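PDB 7AE5: phenolic acid decarboxylase from Sedimentibacter hydroxybenzoicus, which catalyses the reversible, non-oxidative decarboxylation of 4-hydroxybenzoate and 3,4-dihydroxybenzoate, using prenylated FMN and manganese, and so detoxifies phenolic compounds under anaerobic conditions. Local coordinates for residues N210-F215 with A233-V238; G45-A50 with S70-A75. All blocks are in the same frame, centred on the assembly; numbering follows the deposited sequence.

Interaction 1. Residues N210-F215 with A233-V238; sequences NPLVTF and ALQDGV
Leu234 meets two side chains of 210-215 at once. Leu234 CB lies 3.6 Å from Leu212 CD1. Leu234 CD1 reaches on to the ring of Phe215, at 3.6 Å from Phe215 CD2. That methyl comes in at the ring edge, in the plane of the ring. A chi1 of -160° sets the Phe215 ring beside its own carbonyl carbon, with its CD2 edge turned to Leu234. Beside the apolar patch is one polar link: Asn210 ND2 donates to Gln235 OE1 at 2.9 Å. The acceptor is close to the amide plane of Asn210, but the donor stands above the carbonyl plane of Gln235. The two amide planes are 34° apart.

Both amides are held at their other ends. Asn210 OD1 accepts from Leu212 N at 3.1 Å, the N-cap bond of helix 211-217. The extended chain of Gln235 turns its NE2 to Val238 O, 2.7 Å away. Each amide therefore uses both polar atoms, and its rotation is fixed. Leu93 packs on both Phe215 and Leu234, and Met77 on Leu212 and Phe215. Asp236 forms salt bridges with Arg95 and Lys99. The contact thus joins the capped start of one helix to the end of helix 227-234, which closes in a Schellman motif with Asp236, at positive phi, as C-prime.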
# COMPACT_ATOMS: atom_id res chain seq x y z
N ASN C 210 33.02 -40.35 2.36
CA ASN C 210 33.37 -39.41 3.42
C ASN C 210 32.31 -38.31 3.43
O ASN C 210 32.01 -37.73 2.38
CB ASN C 210 34.78 -38.86 3.16
CG ASN C 210 35.21 -37.77 4.13
OD1 ASN C 210 34.48 -37.38 5.04
ND2 ASN C 210 36.41 -37.26 3.92
N PRO C 211 31.70 -38.02 4.59
CA PRO C 211 30.62 -37.01 4.60
C PRO C 211 31.04 -35.65 4.07
O PRO C 211 30.18 -34.91 3.58
CB PRO C 211 30.23 -36.95 6.09
CG PRO C 211 31.35 -37.61 6.83
CD PRO C 211 31.88 -38.65 5.90
N LEU C 212 32.32 -35.29 4.15
CA LEU C 212 32.75 -34.00 3.60
C LEU C 212 32.78 -34.02 2.08
O LEU C 212 32.62 -32.97 1.45
CB LEU C 212 34.13 -33.62 4.14
CG LEU C 212 34.15 -32.86 5.47
CD1 LEU C 212 33.27 -31.62 5.41
CD2 LEU C 212 33.75 -33.76 6.62
N VAL C 213 32.99 -35.19 1.48
CA VAL C 213 32.96 -35.29 0.02
C VAL C 213 31.55 -35.03 -0.49
O VAL C 213 31.34 -34.24 -1.42
CB VAL C 213 33.49 -36.66 -0.44
CG1 VAL C 213 33.25 -36.84 -1.93
CG2 VAL C 213 34.96 -36.79 -0.10
N THR C 214 30.56 -35.70 0.11
CA THR C 214 29.16 -35.43 -0.23
C THR C 214 28.82 -33.97 0.02
O THR C 214 28.04 -33.37 -0.72
CB THR C 214 28.24 -36.34 0.59
OG1 THR C 214 28.65 -37.71 0.43
CG2 THR C 214 26.80 -36.19 0.14
N PHE C 215 29.40 -33.38 1.07
CA PHE C 215 29.17 -31.97 1.37
C PHE C 215 29.65 -31.08 0.23
O PHE C 215 28.90 -30.25 -0.29
CB PHE C 215 29.86 -31.60 2.68
CG PHE C 215 29.33 -30.35 3.32
CD1 PHE C 215 28.03 -30.30 3.81
CD2 PHE C 215 30.12 -29.22 3.44
CE1 PHE C 215 27.54 -29.16 4.41
CE2 PHE C 215 29.64 -28.07 4.04
CZ PHE C 215 28.34 -28.04 4.52
N ALA C 233 40.17 -28.57 2.67
CA ALA C 233 39.99 -27.33 3.43
C ALA C 233 38.94 -27.50 4.52
O ALA C 233 39.08 -26.95 5.62
CB ALA C 233 39.62 -26.19 2.49
N LEU C 234 37.88 -28.27 4.24
CA LEU C 234 36.87 -28.53 5.24
C LEU C 234 37.35 -29.50 6.31
O LEU C 234 36.75 -29.56 7.39
CB LEU C 234 35.59 -29.06 4.58
CG LEU C 234 34.98 -28.16 3.50
CD1 LEU C 234 33.64 -28.71 3.06
CD2 LEU C 234 34.84 -26.73 4.01
N GLN C 235 38.40 -30.26 6.03
CA GLN C 235 39.02 -31.14 7.02
C GLN C 235 40.12 -30.43 7.81
O GLN C 235 41.03 -31.10 8.31
CB GLN C 235 39.57 -32.39 6.34
CG GLN C 235 38.51 -33.23 5.64
CD GLN C 235 39.06 -34.53 5.10
OE1 GLN C 235 38.42 -35.58 5.22
NE2 GLN C 235 40.24 -34.48 4.49
N ASP C 236 40.06 -29.10 7.90
CA ASP C 236 41.01 -28.30 8.67
C ASP C 236 42.44 -28.48 8.18
O ASP C 236 43.39 -28.44 8.97
CB ASP C 236 40.91 -28.60 10.17
CG ASP C 236 41.04 -27.35 11.02
OD1 ASP C 236 41.11 -27.48 12.26
OD2 ASP C 236 41.08 -26.24 10.45
N GLY C 237 42.61 -28.67 6.88
CA GLY C 237 43.94 -28.75 6.29
C GLY C 237 44.52 -30.14 6.19
O GLY C 237 45.75 -30.27 6.12
N VAL C 238 43.70 -31.18 6.18
CA VAL C 238 44.15 -32.56 6.05
C VAL C 238 43.74 -33.06 4.66
O VAL C 238 42.54 -33.16 4.38
CB VAL C 238 43.57 -33.46 7.15
CG1 VAL C 238 43.95 -34.91 6.90
CG2 VAL C 238 44.07 -33.00 8.52

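Interaction 2. Residues G45-A50 with S70-A75; sequences GKNQPA and SWQNHA
Gln48 and Ser70 bring the two backbones together, with Gln48 CA 5.2 Å from Ser70 CA. Asn47 CA and Gln72 CA follow at 5.9 Å. The segment 45-50 is an irregular loop between helix 33-43 and strand 50-53, and it runs past the N-terminus of helix 71-77. Ser70 is the N-cap of that helix: its OG accepts from Asn73 N at 3.1 Å in a nearly straight bond. The same OG lies 2.8 Å from Gln48 O, within hydrogen-bonding distance, although the direction of its proton is not settled. The hydroxyl thus sits between the helix start and the loop carbonyl. It is placed there by chi1 of 71°, which sets OG between the backbone N and the carbonyl carbon.

The side chain of Gln72 bends at chi2 (68°) and lies across that of Asn47, with the amide planes 30° apart. Gln72 OE1 takes a weak, bent bond from Asn47 N. Asn47 also packs on Asn47 of a neighbouring subunit, so this edge of the contact lies at a subunit interface. Asn73 lies alongside the loop near Gln48 O and Ala50 N, but its amide bonds to other partners: ND2 to Val67 O, and OD1 to Gln20 NE2. Gln48 OE1 lies 3.3 Å from Ser70 CB. A water joins this oxygen to the first turn of the helix: it donates to Gln48 OE1 at 2.6 Å and accepts from Trp71 N at 3.0 Å.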
# COMPACT_ATOMS: atom_id res chain seq x y z
N GLY C 45 12.64 -34.99 14.65
CA GLY C 45 12.80 -33.60 15.01
C GLY C 45 14.22 -33.21 15.39
O GLY C 45 14.86 -32.42 14.68
N LYS C 46 14.72 -33.75 16.49
CA LYS C 46 16.05 -33.45 16.99
C LYS C 46 16.80 -34.76 17.24
O LYS C 46 16.19 -35.81 17.46
CB LYS C 46 16.00 -32.61 18.26
CG LYS C 46 15.26 -31.30 18.10
CD LYS C 46 13.95 -31.31 18.89
CE LYS C 46 12.89 -30.44 18.22
NZ LYS C 46 11.52 -31.03 18.31
N ASN C 47 18.13 -34.67 17.21
CA ASN C 47 19.01 -35.82 17.43
C ASN C 47 18.72 -36.95 16.45
O ASN C 47 18.95 -38.12 16.76
CB ASN C 47 18.91 -36.34 18.87
CG ASN C 47 19.24 -35.28 19.89
OD1 ASN C 47 20.39 -35.10 20.27
ND2 ASN C 47 18.22 -34.56 20.34
N GLN C 48 18.20 -36.61 15.27
CA GLN C 48 17.79 -37.63 14.32
C GLN C 48 18.98 -38.49 13.91
O GLN C 48 20.01 -37.95 13.47
CB GLN C 48 17.17 -36.98 13.08
CG GLN C 48 16.02 -36.05 13.39
CD GLN C 48 16.40 -34.59 13.24
OE1 GLN C 48 17.30 -34.11 13.92
NE2 GLN C 48 15.72 -33.89 12.35
N PRO C 49 18.90 -39.80 14.05
CA PRO C 49 20.03 -40.67 13.72
C PRO C 49 19.98 -41.13 12.27
O PRO C 49 18.96 -41.04 11.58
CB PRO C 49 19.84 -41.85 14.67
CG PRO C 49 18.34 -41.98 14.76
CD PRO C 49 17.78 -40.57 14.62
N ALA C 50 21.12 -41.64 11.81
CA ALA C 50 21.15 -42.42 10.59
C ALA C 50 20.59 -43.81 10.87
O ALA C 50 20.64 -44.30 11.99
CB ALA C 50 22.57 -42.51 10.03
N SER C 70 20.74 -34.54 10.62
CA SER C 70 20.57 -33.90 11.92
C SER C 70 21.78 -33.03 12.19
O SER C 70 22.87 -33.27 11.65
CB SER C 70 20.38 -34.92 13.05
OG SER C 70 21.58 -35.62 13.33
N TRP C 71 21.59 -32.03 13.05
CA TRP C 71 22.70 -31.18 13.44
C TRP C 71 23.72 -31.91 14.30
O TRP C 71 24.87 -31.48 14.38
CB TRP C 71 22.19 -29.93 14.16
CG TRP C 71 21.49 -29.00 13.22
CD1 TRP C 71 20.18 -28.61 13.26
CD2 TRP C 71 22.06 -28.37 12.07
NE1 TRP C 71 19.91 -27.75 12.22
CE2 TRP C 71 21.05 -27.60 11.47
CE3 TRP C 71 23.33 -28.38 11.48
CZ2 TRP C 71 21.26 -26.84 10.32
CZ3 TRP C 71 23.55 -27.63 10.34
CH2 TRP C 71 22.52 -26.86 9.78
N GLN C 72 23.31 -33.01 14.94
CA GLN C 72 24.28 -33.85 15.63
C GLN C 72 25.19 -34.55 14.63
O GLN C 72 26.42 -34.53 14.77
CB GLN C 72 23.56 -34.88 16.51
CG GLN C 72 23.03 -34.32 17.83
CD GLN C 72 21.88 -33.34 17.64
OE1 GLN C 72 21.14 -33.42 16.66
NE2 GLN C 72 21.73 -32.42 18.58
N ASN C 73 24.60 -35.18 13.60
CA ASN C 73 25.39 -35.82 12.56
C ASN C 73 26.23 -34.79 11.80
O ASN C 73 27.38 -35.07 11.43
CB ASN C 73 24.48 -36.57 11.59
CG ASN C 73 23.65 -37.64 12.28
OD1 ASN C 73 23.58 -37.68 13.51
ND2 ASN C 73 23.02 -38.49 11.49
N HIS C 74 25.66 -33.61 11.56
CA HIS C 74 26.41 -32.54 10.90
C HIS C 74 27.60 -32.09 11.73
O HIS C 74 28.69 -31.87 11.20
CB HIS C 74 25.47 -31.36 10.62
CG HIS C 74 26.00 -30.38 9.62
ND1 HIS C 74 26.96 -29.44 9.94
CD2 HIS C 74 25.70 -30.18 8.32
CE1 HIS C 74 27.22 -28.70 8.87
NE2 HIS C 74 26.47 -29.14 7.87
N ALA C 75 27.40 -31.96 13.05
CA ALA C 75 28.51 -31.59 13.93
C ALA C 75 29.61 -32.64 13.89
O ALA C 75 30.79 -32.30 13.75
CB ALA C 75 27.99 -31.41 15.36
O HOH W 1 18.68 -31.92 13.83

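Overall arrangement
Interactions 1 and 2 lie with their centres 18 Å apart and follow one another along the chain. They touch where Phe215 CE1 packs 3.6 Å from His74 NE2, the planes of the two rings being about 80° apart. Helix 71-77 is the bridge: its start meets the loop 45-50, and His74 on it meets Phe215. The pair joins the N-terminal domain to the Rift-related domain of this UbiD-family enzyme, which probably carries the prenylated FMN. Interaction 1 is near the predicted cofactor site. The side chain of Phe215 is about 9 Å from that of Thr166, predicted to bind prenylated FMN, and about 9 Å from a bound rubidium ion. Interaction 2 lies away from the cofactor, metal and active sites.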